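Side-chain contacts in multi-copper Oxidase CueO (Ochrobactrum, PDB 6EVG), which oxidises lignin model compounds and lignosulfonate as a laccase-like multicopper oxidase, probably passing the electrons through bound copper to dioxygen: residues A[149-154]-A[221-226]; A[137-142]-A[185-190]; A[443-446]-A[452-455]. One frame throughout, in Å; residues are numbered along the deposited sequence.

Interaction 1 of 3, residues A[149-154]-A[221-226]; sequences LMVVTD and RLRILN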
# COMPACT_ATOMS: atom_id res chain seq x y z
N LEU A 149 -4.24 -1.40 -8.71
CA LEU A 149 -4.93 -2.08 -7.61
C LEU A 149 -5.23 -3.51 -8.01
O LEU A 149 -5.39 -3.81 -9.19
CB LEU A 149 -6.21 -1.33 -7.23
CG LEU A 149 -6.03 0.12 -6.89
CD1 LEU A 149 -7.37 0.78 -6.59
CD2 LEU A 149 -5.06 0.32 -5.72
N MET A 150 -5.32 -4.41 -7.02
CA MET A 150 -5.51 -5.83 -7.30
C MET A 150 -6.35 -6.49 -6.25
O MET A 150 -5.84 -6.71 -5.14
CB MET A 150 -4.13 -6.52 -7.46
CG MET A 150 -4.23 -7.97 -7.85
SD MET A 150 -2.62 -8.69 -8.34
CE MET A 150 -2.40 -8.04 -9.97
N VAL A 151 -7.61 -6.77 -6.55
CA VAL A 151 -8.50 -7.45 -5.64
C VAL A 151 -8.50 -8.94 -5.92
O VAL A 151 -8.65 -9.36 -7.08
CB VAL A 151 -9.94 -6.87 -5.77
CG1 VAL A 151 -10.94 -7.76 -5.04
CG2 VAL A 151 -9.98 -5.45 -5.26
N VAL A 152 -8.32 -9.74 -4.86
CA VAL A 152 -8.58 -11.18 -4.92
C VAL A 152 -9.95 -11.39 -4.27
O VAL A 152 -10.14 -11.00 -3.12
CB VAL A 152 -7.50 -12.01 -4.19
CG1 VAL A 152 -7.92 -13.47 -4.13
CG2 VAL A 152 -6.17 -11.85 -4.92
N THR A 153 -10.86 -12.01 -4.98
CA THR A 153 -12.20 -12.33 -4.50
C THR A 153 -12.42 -13.82 -4.50
O THR A 153 -11.95 -14.52 -5.38
CB THR A 153 -13.27 -11.61 -5.30
OG1 THR A 153 -14.53 -11.88 -4.66
CG2 THR A 153 -13.28 -11.98 -6.74
N ASP A 154 -13.25 -14.26 -3.56
CA ASP A 154 -13.68 -15.64 -3.52
C ASP A 154 -15.16 -15.79 -3.80
O ASP A 154 -15.69 -16.88 -3.67
CB ASP A 154 -13.35 -16.34 -2.17
CG ASP A 154 -14.00 -15.68 -0.97
OD1 ASP A 154 -14.88 -14.82 -1.17
OD2 ASP A 154 -13.63 -16.08 0.20
N ARG A 221 -18.86 0.55 0.85
CA ARG A 221 -17.52 0.02 1.12
C ARG A 221 -16.49 0.91 0.44
O ARG A 221 -16.57 1.12 -0.78
CB ARG A 221 -17.47 -1.39 0.59
CG ARG A 221 -16.22 -2.18 0.72
CD ARG A 221 -16.51 -3.59 0.05
NE ARG A 221 -15.47 -4.55 0.30
CZ ARG A 221 -15.62 -5.81 -0.12
NH1 ARG A 221 -16.75 -6.17 -0.76
NH2 ARG A 221 -14.65 -6.68 0.10
N LEU A 222 -15.53 1.39 1.23
CA LEU A 222 -14.41 2.18 0.71
C LEU A 222 -13.17 1.34 0.92
O LEU A 222 -12.84 0.92 2.03
CB LEU A 222 -14.28 3.51 1.48
CG LEU A 222 -15.56 4.38 1.50
CD1 LEU A 222 -15.35 5.59 2.42
CD2 LEU A 222 -15.94 4.83 0.11
N ARG A 223 -12.44 1.10 -0.18
CA ARG A 223 -11.21 0.31 -0.16
C ARG A 223 -10.08 1.33 -0.24
O ARG A 223 -9.82 1.91 -1.30
CB ARG A 223 -11.17 -0.69 -1.28
CG ARG A 223 -12.35 -1.66 -1.28
CD ARG A 223 -12.08 -2.87 -2.10
NE ARG A 223 -13.25 -3.64 -2.42
CZ ARG A 223 -13.27 -4.97 -2.56
NH1 ARG A 223 -12.25 -5.71 -2.10
NH2 ARG A 223 -14.28 -5.51 -3.16
N ILE A 224 -9.43 1.60 0.92
CA ILE A 224 -8.52 2.74 1.06
C ILE A 224 -7.07 2.22 1.05
O ILE A 224 -6.70 1.35 1.80
CB ILE A 224 -8.78 3.50 2.36
CG1 ILE A 224 -10.29 3.91 2.46
CG2 ILE A 224 -7.88 4.74 2.40
CD1 ILE A 224 -10.65 4.61 3.78
N LEU A 225 -6.29 2.82 0.14
CA LEU A 225 -4.84 2.58 0.04
C LEU A 225 -4.12 3.93 0.27
O LEU A 225 -4.49 4.94 -0.33
CB LEU A 225 -4.50 2.08 -1.38
CG LEU A 225 -3.01 2.11 -1.74
CD1 LEU A 225 -2.15 1.14 -0.96
CD2 LEU A 225 -2.87 1.83 -3.24
N ASN A 226 -3.05 3.90 1.10
CA ASN A 226 -2.12 5.03 1.11
C ASN A 226 -1.02 4.75 0.09
O ASN A 226 -0.20 3.85 0.28
CB ASN A 226 -1.54 5.22 2.51
CG ASN A 226 -0.55 6.34 2.54
OD1 ASN A 226 -0.05 6.81 1.54
ND2 ASN A 226 -0.25 6.82 3.78
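Leu149 and Leu225 meet methyl to methyl, CD2 of Leu149 lying 3.6 Å from CD2 of Leu225, while two residues along each strand Val151 packs against the guanidinium of Arg223. Both valine methyls reach the same nitrogen: CG1 of Val151 is 3.8 Å and CG2 of Val151 3.9 Å from NH1 of Arg223, and CG2 lies over one face of the planar group. The arginine chain, extended from CG to NE, crosses the valine at about a right angle. The leucines come together by different torsions: Leu149 sets CG anti to its carbonyl carbon (chi1 -55°), whereas in Leu225 CG is anti to the backbone N (chi1 166°). The backbones stay well apart, with CA of Leu149 9.0 Å from CA of Leu225, so side chains alone bridge two sheets of neighbouring cupredoxin-like domains, through strands 148-153 and 219-226.

Behind this first shell, the guanidinium groups of Arg221 and Arg223 lie face over face, nearly parallel: NH2 of Arg223 sits 3.3 Å above the Arg221 plane, over its centre. Acidic residues surround the pair. Asp170 forms a salt bridge with NE of Arg223, and Glu271 and Asp157 do so with Arg221. Phe127 also touches both Val151 and Arg223, and Trp129 touches Leu225. The buried interface is thus apolar at its leucine end and ionic at the other; the carboxylates probably offset the charge of the paired arginines, leaving a guanidinium face for the valine to pack on.

Interaction 2 of 3, residues A[137-142]-A[185-190]; sequences NTARQA and KVYEPD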
# COMPACT_ATOMS: atom_id res chain seq x y z
N ASN A 137 15.65 3.95 -7.01
CA ASN A 137 14.77 4.64 -7.96
C ASN A 137 13.28 4.45 -7.71
O ASN A 137 12.46 4.82 -8.54
CB ASN A 137 15.10 4.20 -9.44
CG ASN A 137 16.35 4.76 -9.90
OD1 ASN A 137 16.38 5.88 -10.39
ND2 ASN A 137 17.44 4.05 -9.70
N THR A 138 12.96 3.84 -6.58
CA THR A 138 11.56 3.56 -6.32
C THR A 138 10.73 4.82 -6.09
O THR A 138 9.61 4.93 -6.58
CB THR A 138 11.44 2.65 -5.08
OG1 THR A 138 12.14 1.44 -5.28
CG2 THR A 138 9.96 2.29 -4.72
N ALA A 139 11.26 5.74 -5.34
CA ALA A 139 10.51 6.94 -4.98
C ALA A 139 10.08 7.75 -6.18
O ALA A 139 8.95 8.26 -6.22
CB ALA A 139 11.29 7.81 -4.02
N ARG A 140 10.99 7.92 -7.12
CA ARG A 140 10.69 8.71 -8.29
C ARG A 140 9.63 8.04 -9.15
O ARG A 140 8.68 8.69 -9.63
CB ARG A 140 11.96 8.94 -9.11
CG ARG A 140 11.75 9.73 -10.36
CD ARG A 140 13.08 10.08 -11.05
NE ARG A 140 13.88 8.89 -11.30
CZ ARG A 140 13.61 7.98 -12.26
NH1 ARG A 140 12.67 8.19 -13.17
NH2 ARG A 140 14.32 6.90 -12.34
N GLN A 141 9.81 6.75 -9.44
CA GLN A 141 8.83 6.08 -10.34
C GLN A 141 7.47 5.99 -9.68
O GLN A 141 6.43 6.13 -10.37
CB GLN A 141 9.37 4.73 -10.74
CG GLN A 141 10.52 4.80 -11.73
CD GLN A 141 10.70 3.55 -12.56
OE1 GLN A 141 9.85 2.64 -12.54
NE2 GLN A 141 11.79 3.47 -13.31
N ALA A 142 7.44 5.72 -8.38
CA ALA A 142 6.13 5.72 -7.67
C ALA A 142 5.50 7.12 -7.70
O ALA A 142 4.31 7.26 -8.04
CB ALA A 142 6.32 5.25 -6.25
N LYS A 185 9.05 19.25 -13.44
CA LYS A 185 9.97 18.90 -12.31
C LYS A 185 9.09 18.55 -11.14
O LYS A 185 8.72 19.43 -10.35
CB LYS A 185 10.91 20.07 -12.01
CG LYS A 185 11.84 20.39 -13.14
CD LYS A 185 12.76 21.51 -12.69
CE LYS A 185 13.85 21.81 -13.68
NZ LYS A 185 14.62 22.95 -13.09
N VAL A 186 8.66 17.29 -11.07
CA VAL A 186 7.63 16.88 -10.13
C VAL A 186 8.20 16.22 -8.86
O VAL A 186 7.56 16.29 -7.80
CB VAL A 186 6.56 16.00 -10.76
CG1 VAL A 186 5.83 16.75 -11.85
CG2 VAL A 186 7.12 14.69 -11.30
N TYR A 187 9.35 15.55 -8.96
CA TYR A 187 9.96 14.84 -7.84
C TYR A 187 11.41 15.23 -7.72
O TYR A 187 12.25 14.72 -8.44
CB TYR A 187 9.80 13.32 -7.96
CG TYR A 187 10.41 12.56 -6.79
CD1 TYR A 187 9.85 12.60 -5.53
CD2 TYR A 187 11.62 11.87 -6.91
CE1 TYR A 187 10.45 11.99 -4.44
CE2 TYR A 187 12.23 11.27 -5.87
CZ TYR A 187 11.66 11.32 -4.61
OH TYR A 187 12.32 10.75 -3.53
N GLU A 188 11.67 16.23 -6.88
CA GLU A 188 12.98 16.82 -6.74
C GLU A 188 13.35 16.87 -5.26
O GLU A 188 13.35 17.97 -4.61
CB GLU A 188 13.01 18.23 -7.36
CG GLU A 188 12.62 18.24 -8.81
CD GLU A 188 13.62 17.60 -9.71
OE1 GLU A 188 14.82 17.70 -9.42
OE2 GLU A 188 13.20 17.01 -10.78
N PRO A 189 13.63 15.73 -4.64
CA PRO A 189 13.83 15.73 -3.19
C PRO A 189 15.15 16.40 -2.82
O PRO A 189 16.15 16.26 -3.48
CB PRO A 189 13.91 14.25 -2.86
CG PRO A 189 14.40 13.60 -4.13
CD PRO A 189 13.71 14.38 -5.19
N ASP A 190 15.11 17.13 -1.71
CA ASP A 190 16.31 17.69 -1.12
C ASP A 190 16.72 16.83 0.07
O ASP A 190 16.18 15.78 0.34
CB ASP A 190 16.09 19.15 -0.79
CG ASP A 190 15.09 19.41 0.28
OD1 ASP A 190 14.80 18.54 1.14
OD2 ASP A 190 14.58 20.59 0.28
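The first turn of helix 138-144 runs beside the irregular chain of 185-190, the backbones coming nearest at Arg140 and Tyr187, whose CA atoms are 6.2 Å apart. It is a helix-on-loop contact in the multidomain cupredoxin fold of a multicopper oxidase, joining the short helix before strand 148-153 to the connection between strand 170-178 and helix 191-196. Tyr187 carries it. With CG anti to the backbone N (chi1 -179°), its ring reaches across to the helix, where CD2 of Tyr187 lies 3.6 Å from CA of Arg140. One ring face looks onto the Ala139 carbonyl group, with O a loose 4.2 Å above the ring centre; against the opposite face, CD of Pro189 lies toward the rim, so the ring lies between helix backbone and proline. Phe198 adds an edge-to-face ring contact. Arg140 offers the tyrosine its CB, while its chain bends at chi3 (54°) and leads the guanidinium away to a salt bridge with Glu86. NH2 of Arg140 also donates to OD1 of Asn137 at 3.0 Å, the oxygen lying in the guanidinium plane. The phenol OH is hydrogen-bonded to OE2 of Glu494 in helix 493-497, which also touches Ala139, carries the copper ligand His495 and closely follows Cys490. CB of Ala139 approaches OH of Tyr187 to 3.2 Å and CZ of Tyr187 to 3.6 Å.

Interaction 3 of 3, residues A[443-446]-A[452-455]; sequences FRIL and APPA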
# COMPACT_ATOMS: atom_id res chain seq x y z
N PHE A 443 2.11 -11.28 8.36
CA PHE A 443 2.31 -11.24 9.79
C PHE A 443 1.05 -10.84 10.54
O PHE A 443 0.08 -10.28 9.97
CB PHE A 443 3.49 -10.34 10.19
CG PHE A 443 3.35 -8.91 9.80
CD1 PHE A 443 2.65 -7.99 10.58
CD2 PHE A 443 3.93 -8.41 8.62
CE1 PHE A 443 2.58 -6.65 10.25
CE2 PHE A 443 3.89 -7.07 8.27
CZ PHE A 443 3.18 -6.20 9.07
N ARG A 444 1.08 -11.17 11.82
CA ARG A 444 0.10 -10.71 12.81
C ARG A 444 0.79 -9.78 13.77
O ARG A 444 1.85 -10.13 14.31
CB ARG A 444 -0.51 -11.88 13.59
CG ARG A 444 -1.10 -12.99 12.77
CD ARG A 444 -2.34 -12.61 11.98
NE ARG A 444 -3.48 -12.20 12.81
CZ ARG A 444 -4.25 -13.04 13.50
NH1 ARG A 444 -4.07 -14.34 13.49
NH2 ARG A 444 -5.29 -12.53 14.19
N ILE A 445 0.23 -8.62 14.05
CA ILE A 445 0.79 -7.72 15.04
C ILE A 445 0.43 -8.32 16.44
O ILE A 445 -0.73 -8.55 16.76
CB ILE A 445 0.26 -6.30 14.91
CG1 ILE A 445 0.63 -5.72 13.55
CG2 ILE A 445 0.73 -5.45 16.07
CD1 ILE A 445 -0.00 -4.40 13.23
N LEU A 446 1.46 -8.55 17.24
CA LEU A 446 1.30 -9.01 18.63
C LEU A 446 1.18 -7.90 19.61
O LEU A 446 0.38 -7.99 20.56
CB LEU A 446 2.49 -9.91 19.03
CG LEU A 446 2.71 -11.14 18.21
CD1 LEU A 446 3.99 -11.82 18.65
CD2 LEU A 446 1.56 -12.12 18.24
N ALA A 452 -1.64 -5.00 23.13
CA ALA A 452 -2.25 -5.72 22.01
C ALA A 452 -2.84 -4.70 21.01
O ALA A 452 -3.36 -3.65 21.40
CB ALA A 452 -3.33 -6.69 22.46
N PRO A 453 -2.80 -4.99 19.69
CA PRO A 453 -3.33 -4.05 18.74
C PRO A 453 -4.83 -3.96 18.82
O PRO A 453 -5.50 -4.93 19.24
CB PRO A 453 -2.92 -4.65 17.38
CG PRO A 453 -2.79 -6.09 17.62
CD PRO A 453 -2.25 -6.18 19.03
N PRO A 454 -5.41 -2.85 18.37
CA PRO A 454 -6.89 -2.78 18.23
C PRO A 454 -7.32 -3.81 17.20
O PRO A 454 -6.56 -4.20 16.31
CB PRO A 454 -7.14 -1.35 17.78
CG PRO A 454 -5.92 -1.01 17.06
CD PRO A 454 -4.77 -1.67 17.78
N ALA A 455 -8.61 -4.16 17.26
CA ALA A 455 -9.15 -5.18 16.38
C ALA A 455 -8.87 -4.90 14.88
O ALA A 455 -8.52 -5.80 14.12
CB ALA A 455 -10.65 -5.37 16.59
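Ile445 meets the ring of Pro453 through both its side chain and its carbonyl, and strand 442-448 leads up to that meeting. At its start Phe443 turns its ring so that CG1 of Ile445 lies at the ring edge, in plane. Arg444 faces elsewhere: its guanidinium binds backbone carbonyls of Asp322 and Ser458 and makes a cation-pi contact with Trp460. Ile445 then carries the apolar part. Its CG2, anti to the backbone N, lies 3.9 Å from CG of Pro453 and 4.0 Å from CB of Pro453, the two side chains sliding past each other in opposite directions. The carbonyl of Ile445 comes closer still, O of Ile445 standing 3.3 Å from CG of Pro453. Leu446 adds backbone only: its CB points away from the loop, but O of Leu446 is 3.5 Å from CD of Pro453 and 3.8 Å from CA of Ala452. The proline ring thus rests against two successive carbonyl oxygens and one methyl, a contact made without any hydrogen bond between the segments. Replacing Pro453 with a glycine would probably leave CG2 of Ile445 without its apolar partner and give the loop backbone more freedom to turn.

This is plain packing of a turn on strand 442-448, an edge strand of its four-stranded sheet in the C-terminal cupredoxin-like domain, whose copper ligands include His434, Cys490 and His495. Strand 469-475 pairs with it on the inner side, strand 463-466 supplies Ala464, which touches Phe443 and Ile445, and beyond the proline Pro454 and Ala455 touch Glu257 of strand 251-259.

Overall arrangement
Three separate places in the multicopper oxidase fold are sampled, none touching another. Interactions 1 and 2 have centres 26 Å apart and cross along the chain: interaction 1 joins the sheet of strand 148-153 to that of strand 219-226, and interaction 2 joins helix 138-144 to the loop after strand 170-178. Interaction 3 comes later, local to the C-terminal copper-binding cupredoxin-like domain, its centre 21 Å from that of interaction 1 and 33 Å from that of interaction 2, across the chain's centre from the latter. Interaction 1 is thus interdomain packing in the buried interior, interaction 2 puts Ala139 about 12 Å from a copper ion, and interaction 3 is packing within one domain.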